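Local coordinates for protein leucine--tRNA ligase (Agrobacterium radiobacter, PDB 5AH5) that probably charges tRNA(Leu) with L-leucine at the expense of ATP, as a class I leucyl-tRNA synthetase, at residues Thr162-Ala165 with Ala166-Ile170; Trp210-Ser213 with Val214-Ile217; Ile527-Ala530 with Thr531-Leu534. All blocks are in the same frame, centred on the assembly; numbering follows the deposited sequence.

In the fold
Following the chain from the N terminus, the three contacts come in series; none nests in or crosses another. Each is local, within one continuous stretch. Contact 1 (162-170) turns the chain from strand 162-164 into strand 169-170. Contact 2 (210-217) is the start of helix 212-222 with the two residues before it. Contact 3 (527-534) joins strand 520-524 to helix 533-546 at the bound leucyl-adenylate analogue. Contact 3 touches both others. L532 packs on E167 and Q168 of contact 1, while I527, A530, T531 and L534 pack on V214, I217 and W210 of contact 2. Contacts 1 and 2 stay about 10 Å apart at their nearest atoms.

Contact 1 (Thr162-Ala165 with Ala166-Ile170); sequences TVLA and AEQVI
A165 and Q168 are joined by two hydrogen bonds that run in opposite directions. The first is between backbone groups. Q168 N donates to A165 O at 2.9 Å, and the donor stands well above the carbonyl plane, 60° out of it. The second uses the side chain of Q168. Its OE1 accepts from A165 N at 2.9 Å, and here the donor lies in the plane of the amide carbonyl. The N-H points fairly straight at the oxygen, at 156°. CG of Q168 sits beside its own backbone N (chi1 -66°), and the chain beyond is extended, which carries the amide back to A165. The two bonds bind both polar backbone groups of A165 to one residue.

The chain makes a tight turn here. It leaves the antiparallel sheet at strand 162-164, which pairs with strand 153-157. It passes a short 3-10 segment at 166-167 and enters strand 169-170, which pairs with strand 173-174. Within the turn, V169 N also donates to A166 O at 3.3 Å.

The amide end of Q168 has further partners. NE2 is hydrogen-bonded to D488, and OE1 also receives a weak bond from R419. Both ends of the amide are therefore held.

The remaining contacts are by packing. The side chains of L164 and Q168 cross at about a right angle. CD1 of L164 rests 3.8 Å from Q168 O, and its CD2 lies 4.1 Å from Q168 OE1. CB of A165 sits 3.4 Å from Q168 OE1 and 3.6 Å from E167 OE1. The carboxylate of E167 is hydrogen-bonded through OE1 to Y536 and through OE2 to W221. CG2 of V169 comes alongside A165 O.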
ATOM      1  N   THR B 162      19.273  -8.790 -15.970  1.00 30.34           N
ATOM      2  CA  THR B 162      18.898  -9.716 -14.938  1.00 31.17           C
ATOM      3  C   THR B 162      17.598 -10.359 -15.149  1.00 29.83           C
ATOM      4  O   THR B 162      16.740  -9.879 -15.896  1.00 29.07           O
ATOM      5  CB  THR B 162      18.956  -9.040 -13.524  1.00 32.62           C
ATOM      6  OG1 THR B 162      18.554  -9.965 -12.496  1.00 29.22           O
ATOM      7  CG2 THR B 162      18.142  -7.788 -13.465  1.00 36.70           C
ATOM      8  N   VAL B 163      17.451 -11.461 -14.441  1.00 26.15           N
ATOM      9  CA  VAL B 163      16.177 -12.098 -14.332  1.00 29.95           C
ATOM     10  C   VAL B 163      15.244 -11.152 -13.512  1.00 27.35           C
ATOM     11  O   VAL B 163      15.720 -10.410 -12.655  1.00 30.93           O
ATOM     12  CB  VAL B 163      16.371 -13.471 -13.667  1.00 27.96           C
ATOM     13  CG1 VAL B 163      15.081 -14.033 -13.139  1.00 30.01           C
ATOM     14  CG2 VAL B 163      17.012 -14.408 -14.611  1.00 28.25           C
ATOM     15  N   LEU B 164      13.956 -11.128 -13.850  1.00 32.51           N
ATOM     16  CA  LEU B 164      12.910 -10.351 -13.125  1.00 31.66           C
ATOM     17  C   LEU B 164      11.759 -11.282 -12.725  1.00 30.72           C
ATOM     18  O   LEU B 164      11.487 -12.251 -13.399  1.00 34.03           O
ATOM     19  CB  LEU B 164      12.320  -9.253 -14.008  1.00 30.90           C
ATOM     20  CG  LEU B 164      13.275  -8.121 -14.356  1.00 31.01           C
ATOM     21  CD1 LEU B 164      12.520  -7.179 -15.247  1.00 30.73           C
ATOM     22  CD2 LEU B 164      13.869  -7.405 -13.153  1.00 31.11           C
ATOM     23  N   ALA B 165      11.079 -10.963 -11.630  1.00 28.60           N
ATOM     24  CA  ALA B 165       9.828 -11.658 -11.235  1.00 29.78           C
ATOM     25  C   ALA B 165       8.676 -11.311 -12.197  1.00 26.60           C
ATOM     26  O   ALA B 165       8.735 -10.316 -12.859  1.00 24.17           O
ATOM     27  CB  ALA B 165       9.446 -11.282  -9.795  1.00 29.10           C
ATOM     28  N   ALA B 166       7.684 -12.179 -12.307  1.00 32.82           N
ATOM     29  CA  ALA B 166       6.529 -11.933 -13.175  1.00 35.76           C
ATOM     30  C   ALA B 166       5.882 -10.576 -12.816  1.00 37.46           C
ATOM     31  O   ALA B 166       5.368  -9.884 -13.693  1.00 39.13           O
ATOM     32  CB  ALA B 166       5.525 -13.062 -13.060  1.00 35.65           C
ATOM     33  N   GLU B 167       5.972 -10.155 -11.555  1.00 36.04           N
ATOM     34  CA  GLU B 167       5.279  -8.920 -11.110  1.00 31.06           C
ATOM     35  C   GLU B 167       6.023  -7.726 -11.576  1.00 30.97           C
ATOM     36  O   GLU B 167       5.414  -6.638 -11.654  1.00 29.50           O
ATOM     37  CB  GLU B 167       5.136  -8.883  -9.584  1.00 33.55           C
ATOM     38  CG  GLU B 167       4.233  -9.948  -8.979  1.00 30.00           C
ATOM     39  CD  GLU B 167       4.657 -11.381  -9.116  1.00 36.69           C
ATOM     40  OE1 GLU B 167       5.910 -11.686  -9.106  1.00 37.96           O
ATOM     41  OE2 GLU B 167       3.712 -12.226  -9.210  1.00 34.60           O
ATOM     42  N   GLN B 168       7.325  -7.901 -11.952  1.00 29.45           N
ATOM     43  CA  GLN B 168       8.154  -6.810 -12.436  1.00 30.85           C
ATOM     44  C   GLN B 168       8.190  -6.715 -13.964  1.00 30.78           C
ATOM     45  O   GLN B 168       8.986  -5.984 -14.544  1.00 32.72           O
ATOM     46  CB  GLN B 168       9.583  -6.929 -11.869  1.00 34.57           C
ATOM     47  CG  GLN B 168       9.713  -6.757 -10.360  1.00 32.38           C
ATOM     48  CD  GLN B 168      11.060  -7.321  -9.852  1.00 32.29           C
ATOM     49  OE1 GLN B 168      11.357  -8.489 -10.066  1.00 32.17           O
ATOM     50  NE2 GLN B 168      11.831  -6.510  -9.169  1.00 29.08           N
ATOM     51  N   VAL B 169       7.284  -7.416 -14.592  1.00 34.11           N
ATOM     52  CA  VAL B 169       7.059  -7.312 -16.011  1.00 36.12           C
ATOM     53  C   VAL B 169       5.730  -6.575 -16.178  1.00 38.23           C
ATOM     54  O   VAL B 169       4.687  -7.072 -15.765  1.00 35.10           O
ATOM     55  CB  VAL B 169       6.930  -8.720 -16.609  1.00 37.34           C
ATOM     56  CG1 VAL B 169       6.469  -8.637 -18.061  1.00 38.23           C
ATOM     57  CG2 VAL B 169       8.268  -9.456 -16.486  1.00 37.11           C
ATOM     58  N   ILE B 170       5.773  -5.380 -16.749  1.00 40.40           N
ATOM     59  CA  ILE B 170       4.554  -4.570 -16.890  1.00 45.84           C
ATOM     60  C   ILE B 170       4.411  -4.178 -18.375  1.00 43.57           C
ATOM     61  O   ILE B 170       5.301  -3.502 -18.922  1.00 39.41           O
ATOM     62  CB  ILE B 170       4.605  -3.325 -15.951  1.00 42.75           C
ATOM     63  CG1 ILE B 170       4.559  -3.763 -14.487  1.00 40.68           C
ATOM     64  CG2 ILE B 170       3.441  -2.383 -16.219  1.00 46.20           C
ATOM     65  CD1 ILE B 170       5.148  -2.729 -13.544  1.00 44.76           C
TER

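Contact 2 (Trp210-Ser213 with Val214-Ile217); sequences WPTS and VRNI. With nucleotides of chain D.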
ATOM      1  N   TRP B 210      -9.247  -2.621   3.264  1.00 26.58           N
ATOM      2  CA  TRP B 210      -8.538  -2.251   2.019  1.00 32.32           C
ATOM      3  C   TRP B 210      -9.528  -1.774   0.951  1.00 33.15           C
ATOM      4  O   TRP B 210     -10.627  -2.289   0.899  1.00 32.79           O
ATOM      5  CB  TRP B 210      -7.774  -3.473   1.481  1.00 32.69           C
ATOM      6  CG  TRP B 210      -6.589  -3.877   2.258  1.00 31.22           C
ATOM      7  CD1 TRP B 210      -6.441  -3.915   3.601  1.00 33.71           C
ATOM      8  CD2 TRP B 210      -5.395  -4.411   1.701  1.00 33.71           C
ATOM      9  NE1 TRP B 210      -5.177  -4.360   3.923  1.00 35.04           N
ATOM     10  CE2 TRP B 210      -4.530  -4.698   2.759  1.00 36.27           C
ATOM     11  CE3 TRP B 210      -4.974  -4.665   0.397  1.00 35.08           C
ATOM     12  CZ2 TRP B 210      -3.230  -5.193   2.545  1.00 35.22           C
ATOM     13  CZ3 TRP B 210      -3.681  -5.168   0.193  1.00 35.50           C
ATOM     14  CH2 TRP B 210      -2.840  -5.409   1.260  1.00 33.29           C
ATOM     15  N   PRO B 211      -9.125  -0.835   0.085  1.00 35.33           N
ATOM     16  CA  PRO B 211      -9.968  -0.480  -1.051  1.00 38.71           C
ATOM     17  C   PRO B 211     -10.332  -1.687  -1.889  1.00 40.89           C
ATOM     18  O   PRO B 211      -9.495  -2.608  -2.093  1.00 32.66           O
ATOM     19  CB  PRO B 211      -9.066   0.455  -1.868  1.00 38.19           C
ATOM     20  CG  PRO B 211      -8.204   1.077  -0.855  1.00 37.48           C
ATOM     21  CD  PRO B 211      -7.936   0.037   0.165  1.00 36.75           C
ATOM     22  N   THR B 212     -11.562  -1.670  -2.403  1.00 37.65           N
ATOM     23  CA  THR B 212     -12.076  -2.780  -3.164  1.00 38.06           C
ATOM     24  C   THR B 212     -11.319  -2.818  -4.503  1.00 33.36           C
ATOM     25  O   THR B 212     -11.157  -3.865  -5.085  1.00 35.41           O
ATOM     26  CB  THR B 212     -13.604  -2.664  -3.442  1.00 42.27           C
ATOM     27  OG1 THR B 212     -13.819  -1.544  -4.273  1.00 51.00           O
ATOM     28  CG2 THR B 212     -14.412  -2.479  -2.165  1.00 43.03           C
ATOM     29  N   SER B 213     -10.858  -1.683  -4.970  1.00 30.63           N
ATOM     30  CA  SER B 213     -10.039  -1.625  -6.153  1.00 38.70           C
ATOM     31  C   SER B 213      -8.715  -2.432  -6.036  1.00 38.73           C
ATOM     32  O   SER B 213      -8.387  -3.209  -6.928  1.00 37.30           O
ATOM     33  CB  SER B 213      -9.708  -0.167  -6.448  1.00 46.61           C
ATOM     34  OG  SER B 213      -9.114   0.461  -5.300  1.00 47.96           O
ATOM     35  N   VAL B 214      -7.965  -2.225  -4.951  1.00 38.46           N
ATOM     36  CA  VAL B 214      -6.704  -2.957  -4.681  1.00 36.17           C
ATOM     37  C   VAL B 214      -7.011  -4.454  -4.547  1.00 35.14           C
ATOM     38  O   VAL B 214      -6.357  -5.323  -5.172  1.00 35.73           O
ATOM     39  CB  VAL B 214      -5.996  -2.392  -3.454  1.00 33.70           C
ATOM     40  CG1 VAL B 214      -4.827  -3.258  -3.037  1.00 36.01           C
ATOM     41  CG2 VAL B 214      -5.504  -0.993  -3.731  1.00 35.33           C
ATOM     42  N   ARG B 215      -8.070  -4.761  -3.835  1.00 33.00           N
ATOM     43  CA  ARG B 215      -8.486  -6.163  -3.679  1.00 37.86           C
ATOM     44  C   ARG B 215      -8.812  -6.903  -4.985  1.00 40.67           C
ATOM     45  O   ARG B 215      -8.368  -8.056  -5.188  1.00 37.89           O
ATOM     46  CB  ARG B 215      -9.654  -6.277  -2.713  1.00 38.98           C
ATOM     47  CG  ARG B 215      -9.227  -5.989  -1.289  1.00 42.68           C
ATOM     48  CD  ARG B 215     -10.306  -6.343  -0.324  1.00 41.58           C
ATOM     49  NE  ARG B 215     -11.261  -5.254  -0.245  1.00 48.74           N
ATOM     50  CZ  ARG B 215     -12.473  -5.349   0.297  1.00 52.44           C
ATOM     51  NH1 ARG B 215     -12.908  -6.509   0.818  1.00 45.96           N
ATOM     52  NH2 ARG B 215     -13.241  -4.256   0.334  1.00 48.65           N
ATOM     53  N   ASN B 216      -9.574  -6.231  -5.843  1.00 37.09           N
ATOM     54  CA  ASN B 216      -9.945  -6.751  -7.133  1.00 36.06           C
ATOM     55  C   ASN B 216      -8.698  -6.843  -8.038  1.00 35.52           C
ATOM     56  O   ASN B 216      -8.575  -7.749  -8.776  1.00 34.66           O
ATOM     57  CB  ASN B 216     -11.003  -5.852  -7.819  1.00 36.47           C
ATOM     58  CG  ASN B 216     -11.395  -6.370  -9.211  1.00 35.90           C
ATOM     59  OD1 ASN B 216     -12.011  -7.418  -9.327  1.00 39.93           O
ATOM     60  ND2 ASN B 216     -10.967  -5.699 -10.241  1.00 36.05           N
ATOM     61  N   ILE B 217      -7.798  -5.886  -7.990  1.00 36.85           N
ATOM     62  CA  ILE B 217      -6.541  -5.998  -8.767  1.00 35.99           C
ATOM     63  C   ILE B 217      -5.741  -7.261  -8.358  1.00 35.24           C
ATOM     64  O   ILE B 217      -5.229  -8.016  -9.233  1.00 33.88           O
ATOM     65  CB  ILE B 217      -5.730  -4.706  -8.673  1.00 36.54           C
ATOM     66  CG1 ILE B 217      -6.448  -3.584  -9.435  1.00 35.68           C
ATOM     67  CG2 ILE B 217      -4.355  -4.862  -9.305  1.00 40.08           C
ATOM     68  CD1 ILE B 217      -5.913  -2.200  -9.112  1.00 36.29           C
TER
ATOM     69  P     C D   4     -17.370  -7.279 -11.242  1.00 73.93           P
ATOM     70  OP1   C D   4     -18.323  -7.796 -10.224  1.00 80.41           O
ATOM     71  OP2   C D   4     -17.845  -6.788 -12.558  1.00 72.71           O
ATOM     72  O5'   C D   4     -16.581  -6.008 -10.690  1.00 65.16           O
ATOM     73  C5'   C D   4     -15.780  -6.117  -9.503  1.00 60.59           C
ATOM     74  C4'   C D   4     -14.738  -5.023  -9.461  1.00 61.08           C
ATOM     75  O4'   C D   4     -13.964  -4.951 -10.693  1.00 49.45           O
ATOM     76  C3'   C D   4     -15.277  -3.614  -9.330  1.00 57.18           C
ATOM     77  O3'   C D   4     -15.731  -3.378  -8.013  1.00 65.36           O
ATOM     78  C2'   C D   4     -14.044  -2.807  -9.688  1.00 56.50           C
ATOM     79  O2'   C D   4     -13.107  -2.697  -8.630  1.00 57.04           O
ATOM     80  C1'   C D   4     -13.533  -3.609 -10.885  1.00 51.93           C
ATOM     81  N1    C D   4     -14.039  -3.115 -12.180  1.00 47.38           N
ATOM     82  C2    C D   4     -13.584  -1.878 -12.631  1.00 45.12           C
ATOM     83  O2    C D   4     -12.801  -1.230 -11.919  1.00 48.87           O
ATOM     84  N3    C D   4     -14.003  -1.414 -13.831  1.00 52.10           N
ATOM     85  C4    C D   4     -14.852  -2.135 -14.566  1.00 48.21           C
ATOM     86  N4    C D   4     -15.232  -1.637 -15.747  1.00 55.94           N
ATOM     87  C5    C D   4     -15.343  -3.400 -14.129  1.00 47.70           C
ATOM     88  C6    C D   4     -14.907  -3.852 -12.944  1.00 50.94           C
ATOM     89  P     C D   3     -17.658 -10.694 -16.016  1.00 92.37           P
ATOM     90  OP1   C D   3     -18.561 -11.521 -15.175  1.00 94.84           O
ATOM     91  OP2   C D   3     -18.215  -9.700 -16.976  1.00 85.74           O
ATOM     92  O5'   C D   3     -16.653  -9.931 -15.046  1.00 97.10           O
ATOM     93  C5'   C D   3     -16.152 -10.589 -13.870  1.00 92.00           C
ATOM     94  C4'   C D   3     -15.052  -9.777 -13.232  1.00 87.82           C
ATOM     95  O4'   C D   3     -14.050  -9.395 -14.221  1.00 87.84           O
ATOM     96  C3'   C D   3     -15.430  -8.427 -12.647  1.00 82.93           C
ATOM     97  O3'   C D   3     -16.229  -8.420 -11.463  1.00 82.03           O
ATOM     98  C2'   C D   3     -14.048  -7.838 -12.452  1.00 76.75           C
ATOM     99  O2'   C D   3     -13.342  -8.485 -11.417  1.00 83.47           O
ATOM    100  C1'   C D   3     -13.399  -8.204 -13.789  1.00 76.74           C
ATOM    101  N1    C D   3     -13.547  -7.150 -14.820  1.00 66.58           N
ATOM    102  C2    C D   3     -12.770  -5.990 -14.696  1.00 67.75           C
ATOM    103  O2    C D   3     -11.983  -5.892 -13.734  1.00 65.45           O
ATOM    104  N3    C D   3     -12.885  -5.012 -15.630  1.00 64.16           N
ATOM    105  C4    C D   3     -13.755  -5.148 -16.636  1.00 53.59           C
ATOM    106  C5    C D   3     -14.568  -6.310 -16.775  1.00 62.98           C
ATOM    107  C6    C D   3     -14.435  -7.277 -15.854  1.00 60.78           C
TER
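R215 folds back over W210, P211 and T212, at the start of its helix. Its CB lies close to P211 O and T212 O. CG of R215 is 3.5 Å from P211 O and also meets CB of W210. The chain then bends at chi3 (-83°), which turns the guanidinium back along the preceding loop. There NE and NH2 both make weak hydrogen bonds to W210 O; R215 NE is 3.2 Å from W210 O. P211 O lies at the edge of the guanidinium, near its plane. R215 NH2 ends 3.3 Å from T212 CG2. The third nitrogen, NH1, has a weak bond to L204 O and a long, weak ion pair with E208.

This is the start of helix 212-222, with P211 at the N-cap position. P211 O accepts from R215 N at 3.1 Å, and the next two i to i+4 bonds follow from N216 N to T212 O and from I217 N to S213 O.

On another side of the turn, V214 CG1 packs obliquely against the W210 ring, 3.7 Å from CE3. The indole NE1 is bonded to F556 O. N216 meets the bound tRNA. With CG opposite the backbone N (chi1 179°), its amide leads away from residues 210-213 and out to the RNA. N216 OD1 accepts from O2' of C3 of chain D at 2.7 Å. N216 ND2 approaches O4' of C4 of chain D to 3.1 Å.

Contact 3 (Ile527-Ala530 with Thr531-Leu534); sequences IEHA and TLHL. With LSS (5'-O-(L-leucylsulfamoyl)adenosine), chain I.
H529 O is gripped by two backbone donors of the following turn. L532 N and L534 N each donate to it at 3.0 Å. They reach it from opposite faces of the carbonyl plane. The L532 bond stands far above that plane, while the L534 bond is tilted only 25° from it. The first closes a type I beta turn from H529 to L532. The second ties the turn to the start of the helix, where L532 holds the N-cap position. A530 N donates to I527 O, and A530 O accepts from Q218 of helix 212-222. A water joins the same loop: it donates to E528 O and accepts from T531 N at 2.8 Å.

The side chains serve the bound 5'-O-(L-leucylsulfamoyl)adenosine. H529 NE2 donates to O1, the leucyl carbonyl oxygen, at 2.8 Å, and the oxygen lies in the plane of the ring at its edge. ND1 of H529 is buried without a polar partner in the model; CB of L532 lies at this edge. E528 OE2 accepts from the ribose hydroxyl O2 at 2.6 Å. The two leucyl methyls rest on different rings: C10 over one face of H529, C11 over one face of H533, 3.6 Å above its plane. H533 NE2 is hydrogen-bonded to Y523, which helps fix the turn of the ring.

The loop follows strand 520-524, an inner strand of the parallel sheet of the class I catalytic domain, and leads into helix 533-546. Helix 212-222 packs against I527, A530 and T531, while F490 of helix 489-492 touches L532 and H533.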
ATOM      1  N   ILE B 527      -0.912   2.907  -4.929  1.00 29.21           N
ATOM      2  CA  ILE B 527      -1.602   1.804  -5.532  1.00 30.22           C
ATOM      3  C   ILE B 527      -0.738   1.123  -6.561  1.00 26.07           C
ATOM      4  O   ILE B 527      -0.986  -0.042  -6.910  1.00 25.62           O
ATOM      5  CB  ILE B 527      -2.945   2.290  -6.204  1.00 30.87           C
ATOM      6  CG1 ILE B 527      -3.824   1.091  -6.544  1.00 34.67           C
ATOM      7  CG2 ILE B 527      -2.693   3.123  -7.468  1.00 29.23           C
ATOM      8  CD1 ILE B 527      -5.301   1.420  -6.607  1.00 40.90           C
ATOM      9  N   GLU B 528       0.264   1.813  -7.081  1.00 29.05           N
ATOM     10  CA  GLU B 528       1.261   1.093  -7.915  1.00 35.21           C
ATOM     11  C   GLU B 528       1.834  -0.240  -7.325  1.00 35.65           C
ATOM     12  O   GLU B 528       2.209  -1.131  -8.086  1.00 38.54           O
ATOM     13  CB  GLU B 528       2.393   2.015  -8.381  1.00 33.78           C
ATOM     14  CG  GLU B 528       3.377   2.385  -7.307  1.00 34.56           C
ATOM     15  CD  GLU B 528       2.916   3.532  -6.433  1.00 39.28           C
ATOM     16  OE1 GLU B 528       1.696   3.939  -6.550  1.00 35.54           O
ATOM     17  OE2 GLU B 528       3.788   4.025  -5.647  1.00 33.10           O
ATOM     18  N   HIS B 529       1.817  -0.404  -6.001  1.00 30.24           N
ATOM     19  CA  HIS B 529       2.291  -1.645  -5.361  1.00 29.80           C
ATOM     20  C   HIS B 529       1.284  -2.765  -5.217  1.00 31.34           C
ATOM     21  O   HIS B 529       1.573  -3.799  -4.614  1.00 28.23           O
ATOM     22  CB  HIS B 529       2.976  -1.340  -4.044  1.00 28.82           C
ATOM     23  CG  HIS B 529       4.334  -0.767  -4.223  1.00 30.96           C
ATOM     24  ND1 HIS B 529       5.382  -1.498  -4.780  1.00 27.64           N
ATOM     25  CD2 HIS B 529       4.801   0.486  -4.029  1.00 28.10           C
ATOM     26  CE1 HIS B 529       6.443  -0.720  -4.865  1.00 27.34           C
ATOM     27  NE2 HIS B 529       6.117   0.489  -4.443  1.00 29.65           N
ATOM     28  N   ALA B 530       0.107  -2.594  -5.813  1.00 33.01           N
ATOM     29  CA  ALA B 530      -0.971  -3.555  -5.668  1.00 32.01           C
ATOM     30  C   ALA B 530      -0.591  -4.975  -6.013  1.00 30.82           C
ATOM     31  O   ALA B 530      -1.019  -5.934  -5.342  1.00 31.57           O
ATOM     32  CB  ALA B 530      -2.168  -3.107  -6.505  1.00 35.60           C
ATOM     33  N   THR B 531       0.179  -5.163  -7.078  1.00 32.74           N
ATOM     34  CA  THR B 531       0.629  -6.524  -7.363  1.00 32.69           C
ATOM     35  C   THR B 531       2.162  -6.592  -7.371  1.00 34.94           C
ATOM     36  O   THR B 531       2.703  -7.455  -8.050  1.00 34.28           O
ATOM     37  CB  THR B 531       0.077  -7.087  -8.670  1.00 32.01           C
ATOM     38  OG1 THR B 531       0.531  -6.273  -9.731  1.00 29.70           O
ATOM     39  CG2 THR B 531      -1.446  -7.142  -8.640  1.00 38.38           C
ATOM     40  N   LEU B 532       2.824  -5.706  -6.603  1.00 31.07           N
ATOM     41  CA  LEU B 532       4.223  -5.890  -6.167  1.00 30.45           C
ATOM     42  C   LEU B 532       4.250  -6.064  -4.651  1.00 25.76           C
ATOM     43  O   LEU B 532       3.923  -7.109  -4.189  1.00 26.95           O
ATOM     44  CB  LEU B 532       5.127  -4.745  -6.652  1.00 29.63           C
ATOM     45  CG  LEU B 532       5.375  -4.768  -8.179  1.00 33.29           C
ATOM     46  CD1 LEU B 532       5.573  -3.403  -8.778  1.00 34.73           C
ATOM     47  CD2 LEU B 532       6.548  -5.644  -8.537  1.00 34.34           C
ATOM     48  N   HIS B 533       4.624  -5.050  -3.880  1.00 23.87           N
ATOM     49  CA  HIS B 533       4.863  -5.195  -2.455  1.00 24.06           C
ATOM     50  C   HIS B 533       3.612  -5.663  -1.675  1.00 25.90           C
ATOM     51  O   HIS B 533       3.732  -6.478  -0.748  1.00 27.58           O
ATOM     52  CB  HIS B 533       5.458  -3.909  -1.904  1.00 24.55           C
ATOM     53  CG  HIS B 533       5.272  -3.708  -0.419  1.00 27.38           C
ATOM     54  ND1 HIS B 533       5.991  -4.406   0.524  1.00 27.66           N
ATOM     55  CD2 HIS B 533       4.521  -2.808   0.279  1.00 30.17           C
ATOM     56  CE1 HIS B 533       5.651  -3.990   1.739  1.00 29.28           C
ATOM     57  NE2 HIS B 533       4.742  -3.038   1.621  1.00 28.40           N
ATOM     58  N   LEU B 534       2.405  -5.237  -2.093  1.00 24.66           N
ATOM     59  CA  LEU B 534       1.174  -5.607  -1.389  1.00 25.63           C
ATOM     60  C   LEU B 534       0.816  -7.055  -1.636  1.00 25.60           C
ATOM     61  O   LEU B 534       0.114  -7.633  -0.845  1.00 30.35           O
ATOM     62  CB  LEU B 534      -0.006  -4.652  -1.797  1.00 27.75           C
ATOM     63  CG  LEU B 534       0.175  -3.175  -1.384  1.00 27.70           C
ATOM     64  CD1 LEU B 534      -0.820  -2.197  -1.999  1.00 31.27           C
ATOM     65  CD2 LEU B 534       0.184  -3.061   0.152  1.00 26.15           C
TER
HETATM   66  C1  LSS I1818       8.720   2.660  -2.956  1.00 26.69           C
HETATM   67  N1  LSS I1818       2.742  11.268  -5.408  1.00 26.41           N
HETATM   68  O1  LSS I1818       7.776   2.651  -3.715  1.00 28.41           O
HETATM   69  S1  LSS I1818       9.216   5.027  -3.428  1.00 26.30           S
HETATM   70  C2  LSS I1818       2.269  10.557  -4.386  1.00 29.83           C
HETATM   71  N2  LSS I1818       9.477   3.722  -2.750  1.00 25.39           N
HETATM   72  O2  LSS I1818       3.527   5.827  -3.736  1.00 28.72           O
HETATM   73  N3  LSS I1818       2.976   9.578  -3.780  1.00 30.16           N
HETATM   74  O3  LSS I1818       3.913   5.023  -1.127  1.00 27.32           O
HETATM   75  C4  LSS I1818       4.226   9.314  -4.231  1.00 29.75           C
HETATM   76  N4  LSS I1818      10.439   1.445  -1.612  1.00 23.97           N
HETATM   77  O4  LSS I1818       5.997   7.487  -1.810  1.00 25.84           O
HETATM   78  C5  LSS I1818       4.737   9.962  -5.349  1.00 30.17           C
HETATM   79  O5  LSS I1818       7.790   5.555  -2.939  1.00 29.97           O
HETATM   80  C6  LSS I1818       3.965  10.938  -5.957  1.00 31.26           C
HETATM   81  N6  LSS I1818       4.485  11.617  -7.012  1.00 27.78           N
HETATM   82  C7  LSS I1818       8.162  -0.385  -0.534  1.00 20.27           C
HETATM   83  N7  LSS I1818       5.972   9.454  -5.594  1.00 32.34           N
HETATM   84  C8  LSS I1818       6.209   8.469  -4.685  1.00 30.58           C
HETATM   85  C9  LSS I1818       8.004   0.959  -1.251  1.00 22.91           C
HETATM   86  N9  LSS I1818       5.145   8.417  -3.840  1.00 30.27           N
HETATM   87  CA  LSS I1818       9.096   1.392  -2.247  1.00 26.07           C
HETATM   88  C10 LSS I1818       7.985  -1.517  -1.558  1.00 24.17           C
HETATM   89  C11 LSS I1818       7.143  -0.422   0.661  1.00 20.24           C
HETATM   90  O1A LSS I1818       9.124   5.088  -4.893  1.00 25.13           O
HETATM   91  C21 LSS I1818       4.929   7.496  -2.742  1.00 25.88           C
HETATM   92  C22 LSS I1818       4.796   6.088  -3.208  1.00 26.36           C
HETATM   93  C23 LSS I1818       5.090   5.282  -1.941  1.00 27.04           C
HETATM   94  C24 LSS I1818       6.090   6.190  -1.255  1.00 25.13           C
HETATM   95  C25 LSS I1818       7.540   5.808  -1.560  1.00 27.58           C
HETATM   96  O2A LSS I1818      10.112   6.068  -2.971  1.00 20.07           O
HETATM   97  O   HOH W   1       0.814  -3.072  -8.836  1.00 32.97           O